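Local coordinates for protein putative alkaline phosphatase (Pseudomonas fluorescens, PDB 4F1V) that binds phosphate in the periplasm with high affinity and probably hands it to an ABC transporter for import, at residues V269-P274 with A278-Y283; T153-A158 with Y288-F293; N56-G61 with Q300-A305. One frame throughout, in Å; residues are numbered along the deposited sequence. Where two conformers were deposited one is given.

Interaction 1 of 3, residues V269-P274 with A278-Y283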
ATOM      1  N   VAL A 269      -0.018   5.036  11.013  1.00  3.78           N
ATOM      2  CA  VAL A 269      -0.326   4.016   9.970  1.00  4.28           C
ATOM      3  C   VAL A 269      -0.820   2.752  10.649  1.00  3.99           C
ATOM      4  O   VAL A 269      -0.034   2.021  11.278  1.00  4.87           O
ATOM      5  CB  VAL A 269       0.896   3.685   9.087  1.00  5.00           C
ATOM      6  CG1 VAL A 269       0.531   2.561   8.118  1.00  5.97           C
ATOM      7  CG2 VAL A 269       1.347   4.942   8.362  1.00  5.90           C
ATOM      8  N   PRO A 270      -2.109   2.420  10.527  1.00  4.44           N
ATOM      9  CA  PRO A 270      -2.577   1.161  11.117  1.00  4.68           C
ATOM     10  C   PRO A 270      -2.056   0.003  10.290  1.00  4.28           C
ATOM     11  O   PRO A 270      -2.005   0.079   9.064  1.00  5.14           O
ATOM     12  CB  PRO A 270      -4.121   1.227  10.963  1.00  5.61           C
ATOM     13  CG  PRO A 270      -4.402   2.704  10.678  1.00  6.44           C
ATOM     14  CD  PRO A 270      -3.195   3.171   9.887  1.00  5.65           C
ATOM     15  N   VAL A 271      -1.706  -1.083  10.971  1.00  5.06           N
ATOM     16  CA  VAL A 271      -1.391  -2.301  10.304  1.00  5.29           C
ATOM     17  C   VAL A 271      -2.258  -3.427  10.844  1.00  4.25           C
ATOM     18  O   VAL A 271      -2.654  -3.447  12.008  1.00  5.36           O
ATOM     19  CB  VAL A 271       0.088  -2.674  10.342  1.00  6.60           C
ATOM     20  CG1 VAL A 271       0.934  -1.582   9.712  1.00  8.46           C
ATOM     21  CG2 VAL A 271       0.575  -3.009  11.728  1.00 11.00           C
ATOM     22  N   PHE A 272      -2.573  -4.366   9.949  1.00  4.26           N
ATOM     23  CA  PHE A 272      -3.213  -5.613  10.309  1.00  4.21           C
ATOM     24  C   PHE A 272      -2.163  -6.633  10.667  1.00  4.47           C
ATOM     25  O   PHE A 272      -0.959  -6.495  10.269  1.00  5.51           O
ATOM     26  CB  PHE A 272      -4.153  -6.086   9.155  1.00  4.01           C
ATOM     27  CG  PHE A 272      -5.340  -5.211   8.977  1.00  4.19           C
ATOM     28  CD1 PHE A 272      -5.261  -4.037   8.203  1.00  4.83           C
ATOM     29  CD2 PHE A 272      -6.549  -5.514   9.611  1.00  4.76           C
ATOM     30  CE1 PHE A 272      -6.383  -3.227   8.082  1.00  5.88           C
ATOM     31  CE2 PHE A 272      -7.649  -4.700   9.465  1.00  5.39           C
ATOM     32  CZ  PHE A 272      -7.578  -3.534   8.713  1.00  5.77           C
ATOM     33  N   GLY A 273      -2.525  -7.669  11.405  1.00  4.67           N
ATOM     34  CA  GLY A 273      -1.561  -8.631  11.885  1.00  4.80           C
ATOM     35  C   GLY A 273      -2.285  -9.741  12.612  1.00  4.50           C
ATOM     36  O   GLY A 273      -3.490  -9.948  12.491  1.00  4.83           O
ATOM     37  N   PRO A 274      -1.518 -10.535  13.381  1.00  4.46           N
ATOM     38  CA  PRO A 274      -2.090 -11.711  14.054  1.00  5.36           C
ATOM     39  C   PRO A 274      -3.200 -11.357  15.022  1.00  5.67           C
ATOM     40  O   PRO A 274      -3.214 -10.257  15.625  1.00  6.87           O
ATOM     41  CB  PRO A 274      -0.884 -12.278  14.793  1.00  6.46           C
ATOM     42  CG  PRO A 274       0.322 -11.841  14.002  1.00  5.71           C
ATOM     43  CD  PRO A 274      -0.061 -10.427  13.591  1.00  5.01           C
ATOM     44  N   ALA A 278      -2.144  -6.839  20.648  0.70  6.80           N
ATOM     45  CA  ALA A 278      -2.288  -5.428  20.716  0.70  7.07           C
ATOM     46  C   ALA A 278      -1.349  -4.710  19.779  0.70  7.96           C
ATOM     47  O   ALA A 278      -0.224  -5.095  19.535  0.70  9.78           O
ATOM     48  CB  ALA A 278      -2.077  -4.924  22.132  0.70  7.99           C
ATOM     49  N   GLY A 279      -1.777  -3.603  19.174  0.70  7.87           N
ATOM     50  CA  GLY A 279      -0.945  -2.823  18.324  0.70  8.53           C
ATOM     51  C   GLY A 279      -1.157  -3.067  16.836  0.70  9.05           C
ATOM     52  O   GLY A 279      -0.728  -2.214  15.997  0.70  9.69           O
ATOM     53  N   VAL A 280      -1.828  -4.127  16.497  1.00  7.43           N
ATOM     54  CA  VAL A 280      -2.215  -4.465  15.129  1.00  6.35           C
ATOM     55  C   VAL A 280      -3.731  -4.789  15.171  1.00  5.90           C
ATOM     56  O   VAL A 280      -4.264  -5.287  16.153  1.00  7.41           O
ATOM     57  CB  VAL A 280      -1.408  -5.620  14.508  1.00  6.88           C
ATOM     58  CG1 VAL A 280       0.062  -5.328  14.613  1.00  9.39           C
ATOM     59  CG2 VAL A 280      -1.782  -6.973  15.116  1.00  8.47           C
ATOM     60  N   GLN A 281      -4.396  -4.531  14.052  0.70  4.94           N
ATOM     61  CA  GLN A 281      -5.765  -4.940  13.902  0.70  5.30           C
ATOM     62  C   GLN A 281      -5.815  -6.393  13.423  0.70  4.80           C
ATOM     63  O   GLN A 281      -5.055  -6.754  12.508  0.70  3.95           O
ATOM     64  CB  GLN A 281      -6.549  -4.042  12.932  0.70  6.36           C
ATOM     65  CG  GLN A 281      -6.717  -2.635  13.422  0.70  7.82           C
ATOM     66  CD  GLN A 281      -7.267  -2.552  14.864  0.70  7.16           C
ATOM     67  OE1 GLN A 281      -8.292  -3.147  15.117  0.70  7.58           O
ATOM     68  NE2 GLN A 281      -6.583  -1.865  15.756  0.70  8.18           N
ATOM     69  N   PRO A 282      -6.749  -7.221  13.935  0.80  5.03           N
ATOM     70  CA  PRO A 282      -6.888  -8.574  13.367  0.80  5.47           C
ATOM     71  C   PRO A 282      -7.518  -8.457  11.976  0.80  5.26           C
ATOM     72  O   PRO A 282      -8.309  -7.569  11.685  0.80  5.96           O
ATOM     73  CB  PRO A 282      -7.916  -9.258  14.312  0.80  7.36           C
ATOM     74  CG  PRO A 282      -8.693  -8.113  14.883  0.80  7.93           C
ATOM     75  CD  PRO A 282      -7.764  -6.967  14.996  0.80  6.96           C
ATOM     76  N   TYR A 283      -7.132  -9.430  11.142  1.00  4.83           N
ATOM     77  CA  TYR A 283      -7.787  -9.505   9.837  1.00  5.50           C
ATOM     78  C   TYR A 283      -9.278  -9.788  10.041  1.00  5.46           C
ATOM     79  O   TYR A 283      -9.684 -10.535  10.955  1.00  7.48           O
ATOM     80  CB  TYR A 283      -7.106 -10.501   8.914  1.00  5.60           C
ATOM     81  CG  TYR A 283      -5.773  -9.973   8.435  1.00  5.18           C
ATOM     82  CD1 TYR A 283      -4.587 -10.366   9.014  1.00  5.02           C
ATOM     83  CD2 TYR A 283      -5.709  -9.031   7.405  1.00  4.38           C
ATOM     84  CE1 TYR A 283      -3.357  -9.842   8.613  1.00  4.43           C
ATOM     85  CE2 TYR A 283      -4.514  -8.492   7.001  1.00  4.20           C
ATOM     86  CZ  TYR A 283      -3.330  -8.888   7.586  1.00  3.73           C
ATOM     87  OH  TYR A 283      -2.084  -8.373   7.251  1.00  4.45           O
TER
HETATM   88  O   HOH W   1      -1.986  -0.693  13.979  0.70  7.04           O
HETATM   89  O   HOH W   2      -5.546 -11.711  11.985  1.00  7.19           O

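Interaction 2 of 3, residues T153-A158 with Y288-F293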
ATOM      1  N   THR A 153       2.560  -9.894   2.815  1.00  3.50           N
ATOM      2  CA  THR A 153       3.292 -10.731   3.773  1.00  3.26           C
ATOM      3  C   THR A 153       2.830 -10.506   5.193  1.00  3.63           C
ATOM      4  O   THR A 153       2.932 -11.430   6.010  1.00  4.05           O
ATOM      5  CB  THR A 153       4.813 -10.597   3.629  1.00  4.09           C
ATOM      6  OG1 THR A 153       5.250  -9.246   3.950  1.00  4.08           O
ATOM      7  CG2 THR A 153       5.302 -11.038   2.284  1.00  4.29           C
ATOM      8  N   ARG A 154       2.246  -9.352   5.541  0.80  3.58           N
ATOM      9  CA  ARG A 154       1.563  -9.240   6.847  0.80  3.91           C
ATOM     10  C   ARG A 154       0.493 -10.305   6.978  0.80  3.95           C
ATOM     11  O   ARG A 154       0.300 -10.919   8.050  0.80  4.05           O
ATOM     12  CB  ARG A 154       0.982  -7.832   7.043  0.80  3.72           C
ATOM     13  CG  ARG A 154       2.081  -6.779   7.314  0.80  2.91           C
ATOM     14  CD  ARG A 154       1.456  -5.405   7.643  0.80  4.15           C
ATOM     15  NE  ARG A 154       2.405  -4.339   7.741  0.80  3.73           N
ATOM     16  CZ  ARG A 154       3.350  -4.206   8.680  0.80  3.83           C
ATOM     17  NH1 ARG A 154       3.348  -4.989   9.732  0.80  4.84           N
ATOM     18  NH2 ARG A 154       4.219  -3.183   8.563  0.80  5.11           N
ATOM     19  N   PHE A 155      -0.291 -10.514   5.899  1.00  3.95           N
ATOM     20  CA  PHE A 155      -1.413 -11.471   5.940  1.00  3.84           C
ATOM     21  C   PHE A 155      -0.853 -12.901   6.059  1.00  3.88           C
ATOM     22  O   PHE A 155      -1.280 -13.713   6.893  1.00  4.61           O
ATOM     23  CB  PHE A 155      -2.298 -11.309   4.704  1.00  3.87           C
ATOM     24  CG  PHE A 155      -3.476 -12.241   4.728  1.00  4.34           C
ATOM     25  CD1 PHE A 155      -4.579 -11.920   5.509  1.00  4.69           C
ATOM     26  CD2 PHE A 155      -3.550 -13.417   4.006  1.00  5.10           C
ATOM     27  CE1 PHE A 155      -5.703 -12.729   5.562  1.00  5.18           C
ATOM     28  CE2 PHE A 155      -4.661 -14.259   4.055  1.00  5.74           C
ATOM     29  CZ  PHE A 155      -5.731 -13.903   4.829  1.00  5.71           C
ATOM     30  N   LEU A 156       0.143 -13.246   5.217  1.00  3.83           N
ATOM     31  CA  LEU A 156       0.728 -14.580   5.266  1.00  3.94           C
ATOM     32  C   LEU A 156       1.356 -14.842   6.651  1.00  4.14           C
ATOM     33  O   LEU A 156       1.231 -15.940   7.212  1.00  4.66           O
ATOM     34  CB  LEU A 156       1.769 -14.747   4.166  1.00  4.41           C
ATOM     35  CG  LEU A 156       1.280 -14.554   2.729  1.00  5.17           C
ATOM     36  CD1 LEU A 156       2.468 -14.723   1.785  1.00  6.89           C
ATOM     37  CD2 LEU A 156       0.136 -15.499   2.361  1.00  6.51           C
ATOM     38  N   ASN A 157       2.036 -13.828   7.211  1.00  4.24           N
ATOM     39  CA  ASN A 157       2.659 -13.956   8.515  1.00  4.32           C
ATOM     40  C   ASN A 157       1.585 -14.281   9.591  1.00  4.34           C
ATOM     41  O   ASN A 157       1.829 -15.058  10.507  1.00  5.50           O
ATOM     42  CB  ASN A 157       3.435 -12.671   8.833  1.00  4.10           C
ATOM     43  CG  ASN A 157       3.904 -12.608  10.254  1.00  4.97           C
ATOM     44  OD1 ASN A 157       3.251 -12.009  11.115  1.00  5.49           O
ATOM     45  ND2 ASN A 157       5.064 -13.202  10.537  1.00  5.67           N
ATOM     46  N   ALA A 158       0.422 -13.660   9.462  1.00  4.27           N
ATOM     47  CA  ALA A 158      -0.623 -13.809  10.443  1.00  5.04           C
ATOM     48  C   ALA A 158      -1.422 -15.127  10.324  1.00  4.52           C
ATOM     49  O   ALA A 158      -1.984 -15.587  11.304  1.00  6.49           O
ATOM     50  CB  ALA A 158      -1.607 -12.660  10.351  1.00  5.71           C
ATOM     51  N   TYR A 288     -13.828  -9.734   2.518  1.00  5.08           N
ATOM     52  CA  TYR A 288     -12.571 -10.201   1.942  1.00  4.68           C
ATOM     53  C   TYR A 288     -11.426  -9.995   2.962  1.00  4.31           C
ATOM     54  O   TYR A 288     -11.347  -8.919   3.576  1.00  4.76           O
ATOM     55  CB  TYR A 288     -12.280  -9.399   0.673  1.00  4.64           C
ATOM     56  CG  TYR A 288     -11.047  -9.872  -0.049  1.00  3.93           C
ATOM     57  CD1 TYR A 288     -11.113 -10.987  -0.893  1.00  4.56           C
ATOM     58  CD2 TYR A 288      -9.809  -9.221   0.086  1.00  4.33           C
ATOM     59  CE1 TYR A 288      -9.990 -11.437  -1.591  1.00  4.17           C
ATOM     60  CE2 TYR A 288      -8.683  -9.656  -0.603  1.00  4.51           C
ATOM     61  CZ  TYR A 288      -8.759 -10.771  -1.451  1.00  4.03           C
ATOM     62  OH  TYR A 288      -7.705 -11.206  -2.193  1.00  4.26           O
ATOM     63  N   PRO A 289     -10.545 -10.960   3.145  1.00  4.45           N
ATOM     64  CA  PRO A 289      -9.670 -10.914   4.336  1.00  4.39           C
ATOM     65  C   PRO A 289      -8.376 -10.131   4.178  1.00  4.27           C
ATOM     66  O   PRO A 289      -7.751  -9.806   5.178  1.00  5.31           O
ATOM     67  CB  PRO A 289      -9.400 -12.388   4.637  1.00  5.52           C
ATOM     68  CG  PRO A 289      -9.508 -13.068   3.306  1.00  5.68           C
ATOM     69  CD  PRO A 289     -10.630 -12.371   2.609  1.00  5.54           C
ATOM     70  N   ILE A 290      -7.859  -9.926   2.927  1.00  3.65           N
ATOM     71  CA  ILE A 290      -6.534  -9.357   2.755  1.00  3.87           C
ATOM     72  C   ILE A 290      -6.612  -7.890   2.451  1.00  3.75           C
ATOM     73  O   ILE A 290      -7.135  -7.483   1.370  1.00  4.02           O
ATOM     74  CB  ILE A 290      -5.698 -10.053   1.648  1.00  3.68           C
ATOM     75  CG1 ILE A 290      -5.931 -11.584   1.595  1.00  4.70           C
ATOM     76  CG2 ILE A 290      -4.219  -9.742   1.870  1.00  4.61           C
ATOM     77  CD1 ILE A 290      -5.168 -12.269   0.487  1.00  5.87           C
ATOM     78  N   LEU A 291      -6.150  -7.022   3.348  1.00  3.41           N
ATOM     79  CA  LEU A 291      -6.344  -5.576   3.235  1.00  3.72           C
ATOM     80  C   LEU A 291      -5.231  -4.846   4.025  1.00  3.29           C
ATOM     81  O   LEU A 291      -4.504  -5.437   4.837  1.00  3.95           O
ATOM     82  CB  LEU A 291      -7.738  -5.131   3.672  1.00  3.91           C
ATOM     83  CG  LEU A 291      -7.974  -4.982   5.184  1.00  3.89           C
ATOM     84  CD1 LEU A 291      -9.428  -4.590   5.433  1.00  5.28           C
ATOM     85  CD2 LEU A 291      -7.646  -6.231   5.996  1.00  4.25           C
ATOM     86  N   GLY A 292      -5.187  -3.518   3.827  1.00  3.50           N
ATOM     87  CA  GLY A 292      -4.331  -2.628   4.624  1.00  3.73           C
ATOM     88  C   GLY A 292      -4.422  -1.222   4.105  1.00  3.32           C
ATOM     89  O   GLY A 292      -5.408  -0.882   3.425  1.00  3.54           O
ATOM     90  N   PHE A 293      -3.447  -0.374   4.456  1.00  3.16           N
ATOM     91  CA  PHE A 293      -3.421   1.031   4.052  1.00  2.90           C
ATOM     92  C   PHE A 293      -2.225   1.313   3.171  1.00  3.01           C
ATOM     93  O   PHE A 293      -1.145   0.724   3.314  1.00  3.44           O
ATOM     94  CB  PHE A 293      -3.396   1.998   5.278  1.00  3.75           C
ATOM     95  CG  PHE A 293      -4.681   1.939   6.064  1.00  3.62           C
ATOM     96  CD1 PHE A 293      -4.865   1.005   7.077  1.00  4.87           C
ATOM     97  CD2 PHE A 293      -5.723   2.778   5.719  1.00  3.56           C
ATOM     98  CE1 PHE A 293      -6.076   0.936   7.754  1.00  5.41           C
ATOM     99  CE2 PHE A 293      -6.929   2.706   6.401  1.00  4.78           C
ATOM    100  CZ  PHE A 293      -7.106   1.809   7.437  1.00  5.13           C
TER

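Interaction 3 of 3, residues N56-G61 with Q300-A305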
ATOM      1  N   ASN A  56      14.469  18.612  -6.245  0.80  6.32           N
ATOM      2  CA  ASN A  56      14.271  18.109  -4.875  0.80  6.17           C
ATOM      3  C   ASN A  56      13.045  17.180  -4.835  0.80  4.35           C
ATOM      4  O   ASN A  56      12.170  17.212  -5.661  0.80  5.90           O
ATOM      5  CB  ASN A  56      14.106  19.284  -3.897  0.80  6.26           C
ATOM      6  CG  ASN A  56      15.398  20.074  -3.792  0.80  7.84           C
ATOM      7  OD1 ASN A  56      16.428  19.533  -3.439  0.80  9.27           O
ATOM      8  ND2 ASN A  56      15.368  21.324  -4.203  0.80 17.86           N
ATOM      9  N   VAL A  57      13.030  16.354  -3.759  1.00  5.09           N
ATOM     10  CA  VAL A  57      11.904  15.475  -3.464  1.00  4.02           C
ATOM     11  C   VAL A  57      11.103  16.126  -2.331  1.00  3.79           C
ATOM     12  O   VAL A  57      11.682  16.491  -1.304  1.00  5.06           O
ATOM     13  CB  VAL A  57      12.370  14.086  -3.027  1.00  4.27           C
ATOM     14  CG1 VAL A  57      11.200  13.212  -2.556  1.00  4.79           C
ATOM     15  CG2 VAL A  57      13.121  13.407  -4.156  1.00  5.10           C
ATOM     16  N   HIS A  58       9.791  16.254  -2.509  1.00  3.78           N
ATOM     17  CA  HIS A  58       8.957  16.890  -1.509  1.00  4.23           C
ATOM     18  C   HIS A  58       8.066  15.937  -0.745  1.00  3.62           C
ATOM     19  O   HIS A  58       7.663  16.257   0.384  1.00  4.23           O
ATOM     20  CB  HIS A  58       8.126  18.001  -2.182  1.00  4.54           C
ATOM     21  CG  HIS A  58       8.985  19.026  -2.851  1.00  4.68           C
ATOM     22  ND1 HIS A  58       9.330  18.942  -4.155  1.00  5.21           N
ATOM     23  CD2 HIS A  58       9.663  20.078  -2.305  1.00  6.64           C
ATOM     24  CE1 HIS A  58      10.148  19.936  -4.415  1.00  5.33           C
ATOM     25  NE2 HIS A  58      10.437  20.602  -3.315  1.00  6.85           N
ATOM     26  N   TRP A  59       7.697  14.789  -1.343  1.00  3.63           N
ATOM     27  CA  TRP A  59       6.768  13.851  -0.681  1.00  3.81           C
ATOM     28  C   TRP A  59       6.945  12.481  -1.363  1.00  3.74           C
ATOM     29  O   TRP A  59       7.476  12.374  -2.460  1.00  3.61           O
ATOM     30  CB  TRP A  59       5.334  14.322  -0.738  1.00  3.83           C
ATOM     31  CG  TRP A  59       4.619  14.318  -2.033  1.00  4.13           C
ATOM     32  CD1 TRP A  59       4.725  15.239  -3.044  1.00  4.61           C
ATOM     33  CD2 TRP A  59       3.647  13.358  -2.503  1.00  4.15           C
ATOM     34  NE1 TRP A  59       3.872  14.918  -4.092  1.00  5.05           N
ATOM     35  CE2 TRP A  59       3.198  13.766  -3.771  1.00  4.95           C
ATOM     36  CE3 TRP A  59       3.122  12.172  -1.942  1.00  4.62           C
ATOM     37  CZ2 TRP A  59       2.208  13.055  -4.490  1.00  5.90           C
ATOM     38  CZ3 TRP A  59       2.147  11.452  -2.633  1.00  5.29           C
ATOM     39  CH2 TRP A  59       1.685  11.910  -3.898  1.00  5.75           C
ATOM     40  N   ALA A  60       6.413  11.453  -0.680  1.00  3.58           N
ATOM     41  CA  ALA A  60       6.379  10.101  -1.257  1.00  3.47           C
ATOM     42  C   ALA A  60       5.045   9.405  -0.944  1.00  3.35           C
ATOM     43  O   ALA A  60       4.441   9.613   0.095  1.00  3.98           O
ATOM     44  CB  ALA A  60       7.508   9.249  -0.774  1.00  4.37           C
ATOM     45  N   GLY A  61       4.646   8.535  -1.872  1.00  3.56           N
ATOM     46  CA  GLY A  61       3.644   7.509  -1.586  1.00  3.17           C
ATOM     47  C   GLY A  61       4.336   6.216  -1.178  1.00  3.24           C
ATOM     48  O   GLY A  61       5.309   5.819  -1.798  1.00  3.37           O
ATOM     49  N   GLN A 300       6.674  18.434   7.613  1.00  3.33           N
ATOM     50  CA  GLN A 300       5.884  19.481   8.256  1.00  3.94           C
ATOM     51  C   GLN A 300       6.263  20.877   7.713  1.00  3.69           C
ATOM     52  O   GLN A 300       5.452  21.775   7.701  1.00  4.24           O
ATOM     53  CB  GLN A 300       6.058  19.476   9.752  1.00  3.79           C
ATOM     54  CG  GLN A 300       5.166  20.442  10.488  1.00  4.38           C
ATOM     55  CD  GLN A 300       5.349  20.463  11.994  1.00  4.60           C
ATOM     56  OE1 GLN A 300       6.058  19.632  12.590  1.00  5.24           O
ATOM     57  NE2 GLN A 300       4.673  21.404  12.624  1.00  4.65           N
ATOM     58  N   CYS A 301       7.540  21.038   7.310  1.00  3.67           N
ATOM     59  CA  CYS A 301       8.077  22.364   7.021  1.00  3.80           C
ATOM     60  C   CYS A 301       8.801  22.352   5.654  1.00  3.64           C
ATOM     61  O   CYS A 301       9.558  21.405   5.322  1.00  3.78           O
ATOM     62  CB  CYS A 301       9.083  22.821   8.089  1.00  4.50           C
ATOM     63  SG  CYS A 301       8.496  22.711   9.799  1.00  5.05           S
ATOM     64  N   TYR A 302       8.621  23.445   4.921  1.00  4.05           N
ATOM     65  CA  TYR A 302       9.295  23.701   3.662  1.00  4.34           C
ATOM     66  C   TYR A 302       9.901  25.101   3.732  1.00  4.59           C
ATOM     67  O   TYR A 302       9.193  26.029   4.128  1.00  5.09           O
ATOM     68  CB  TYR A 302       8.345  23.556   2.440  1.00  4.26           C
ATOM     69  CG  TYR A 302       7.868  22.127   2.286  1.00  4.02           C
ATOM     70  CD1 TYR A 302       6.752  21.642   2.978  1.00  3.82           C
ATOM     71  CD2 TYR A 302       8.542  21.231   1.455  1.00  4.43           C
ATOM     72  CE1 TYR A 302       6.339  20.326   2.889  1.00  4.07           C
ATOM     73  CE2 TYR A 302       8.153  19.887   1.358  1.00  3.98           C
ATOM     74  CZ  TYR A 302       7.037  19.429   2.068  1.00  3.56           C
ATOM     75  OH  TYR A 302       6.609  18.124   2.037  1.00  3.83           O
ATOM     76  N   ALA A 303      11.162  25.287   3.392  1.00  5.37           N
ATOM     77  CA  ALA A 303      11.742  26.622   3.478  1.00  6.71           C
ATOM     78  C   ALA A 303      10.931  27.601   2.646  1.00  5.55           C
ATOM     79  O   ALA A 303      10.766  28.788   3.007  1.00  7.28           O
ATOM     80  CB  ALA A 303      13.216  26.636   3.015  1.00  9.68           C
ATOM     81  N   ASP A 304      10.435  27.194   1.485  1.00  4.62           N
ATOM     82  CA  ASP A 304       9.692  28.087   0.612  1.00  4.62           C
ATOM     83  C   ASP A 304       8.199  28.228   1.054  1.00  4.89           C
ATOM     84  O   ASP A 304       7.492  27.246   1.276  1.00  4.72           O
ATOM     85  CB  ASP A 304       9.785  27.543  -0.826  1.00  5.16           C
ATOM     86  CG  ASP A 304       9.118  28.552  -1.782  1.00  5.20           C
ATOM     87  OD1 ASP A 304       9.650  29.683  -1.844  1.00  5.92           O
ATOM     88  OD2 ASP A 304       8.093  28.201  -2.402  1.00  6.28           O
ATOM     89  N   ALA A 305       7.761  29.476   1.083  1.00  4.92           N
ATOM     90  CA  ALA A 305       6.388  29.768   1.491  1.00  5.28           C
ATOM     91  C   ALA A 305       5.399  29.228   0.494  1.00  4.90           C
ATOM     92  O   ALA A 305       4.289  28.762   0.888  1.00  5.59           O
ATOM     93  CB  ALA A 305       6.214  31.245   1.674  1.00  7.56           C
TER

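Interaction 1 of 3, residues V269-P274 with A278-Y283
Val271 O accepts the backbone N-H of Gln281 at 2.9 Å. The return bond is more bent: Gly273 N gives its hydrogen to Gln281 O over 2.9 Å. Both bonds flank Phe272, in the register of a short parallel bridge between Phe272 and Gln281. Each of the two carbonyl oxygens also receives a CA-H, from Val280 and Phe272 respectively. Water carries the pairing on at both ends. One molecule accepts from Val271 N and donates to Gly279 O; another accepts from Tyr283 N and lies 2.8 Å from Gly273 O, one of several acceptors competing for its protons. Side chains close around this core. Phe272 CB sits over one face of the Tyr283 ring, 3.6 Å from its centroid, a CH-pi contact, while the two rings, at 26°, are slid apart and barely overlap. Val280 CG1 meets Val271 CG2 at 3.7 Å, and Val280 CG2 lies 3.6 Å from Gly273 CA, where a side chain on the glycine would collide with it. The two-stranded parallel pair rests on strand 291-299 through Leu291, which touches both Phe272 and Tyr283, and Tyr283 also packs on helix 147-159.

Interaction 2 of 3, residues T153-A158 with Y288-F293
Ile290 CG1 stands squarely over the centre of the Phe155 ring, 3.8 Å from the centroid and only 8° off the ring normal, a CH-pi contact. The isoleucine spreads along the phenylalanine side chain: CG2 reaches back to Phe155 CB at 3.8 Å, and CD1 extends over the ring's CD2 and CE2 side. The Phe155 ring is swung off the helix by a first torsion of -178°, CG opposite the backbone N, and crosses the Ile290 side chain at about a right angle. This close, buried CH-pi packing gives way to a thinner contact at CE1, where partly exposed Pro289 meets the ring through CB at 3.8 Å and its carbonyl O lies 3.6 Å off, obliquely. The side-chain packing is apolar and the join small, about 157 Å² in all. Were Phe155 an alanine, a gap would be likely to open beneath Ile290 CG1, with Pro289 CB left without its aromatic neighbour. Tyr283 meets the same phenylalanine edge-to-face. Helix 147-159 is thereby set against the chain entering strand 291-299, with helix 111-119 completing the cluster: its Leu114 touches both Phe155 and Ile290, and Val111 touches Phe155.

Interaction 3 of 3, residues N56-G61 with Q300-A305
Tyr302 OH is held by two groups: it donates its hydrogen to His58 O at 2.7 Å and accepts the backbone N-H of Ser299. The phenol proton is therefore committed to the His58 carbonyl, while the oxygen is still used as an acceptor, and these two bonds go to main chain. At His58 O the C=O...donor angle is 149°, and the hydroxyl lies 21° out of the carbonyl plane. Seen from the tyrosine, the same oxygen sits at the edge of the ring, near its plane. Tyr302 CG lies anti to its own carbonyl carbon (chi1 -65°), which sends the ring across to the segment 56-61. Besides the bond, contact is light. Tyr302 CE2 comes to the edge of the imidazole, in its plane, 4.0 Å from His58 CD2, and stands equally far from His58 CB. The tyrosine thus meets the imidazole at its edge, and the two side chains meet at a slant. The other side of the imidazole is polar and engaged elsewhere, since His58 ND1 is hydrogen-bonded to Asn4 N, which helps set how the ring is turned. The family is that of PstS-like periplasmic binding proteins, whose Venus-flytrap fold has two lobes. Here the tyrosine reaches from the loop after strand 291-299 to the entry of strand 59-62, and these two strands are antiparallel neighbours in the five-stranded mixed sheet of one lobe. Next to Tyr302, a disulfide from Cys301 to Cys364 ties the loop to the C-terminal part of the chain, while helix 305-318 packs alongside, its Thr308 and Val311 touching the Tyr302 side chain and its Gln307 touching His58.

How the interactions relate
From the N terminus, residues 56-61 come first and wait longest for their partner: interaction 3 closes a loop of 238 residues, joining the entry of strand 59-62 to the loop before helix 305-318. Inside it, interaction 2 joins helix 147-159 to the start of strand 291-299 across 129 residues, and interaction 1, spanning only three, pairs strands 272-273 and 281-282 within that loop. The contacts are nested, none crossing. Interactions 1 and 2 touch directly, Tyr283 packing against Arg154, Phe155 and Pro289. Interaction 3 lies about 31 Å from interaction 2, centre to centre, on the opposite side of the chain's centre. Strand 291-299 runs between them, with interaction 2 at its beginning and interaction 3 just past its end.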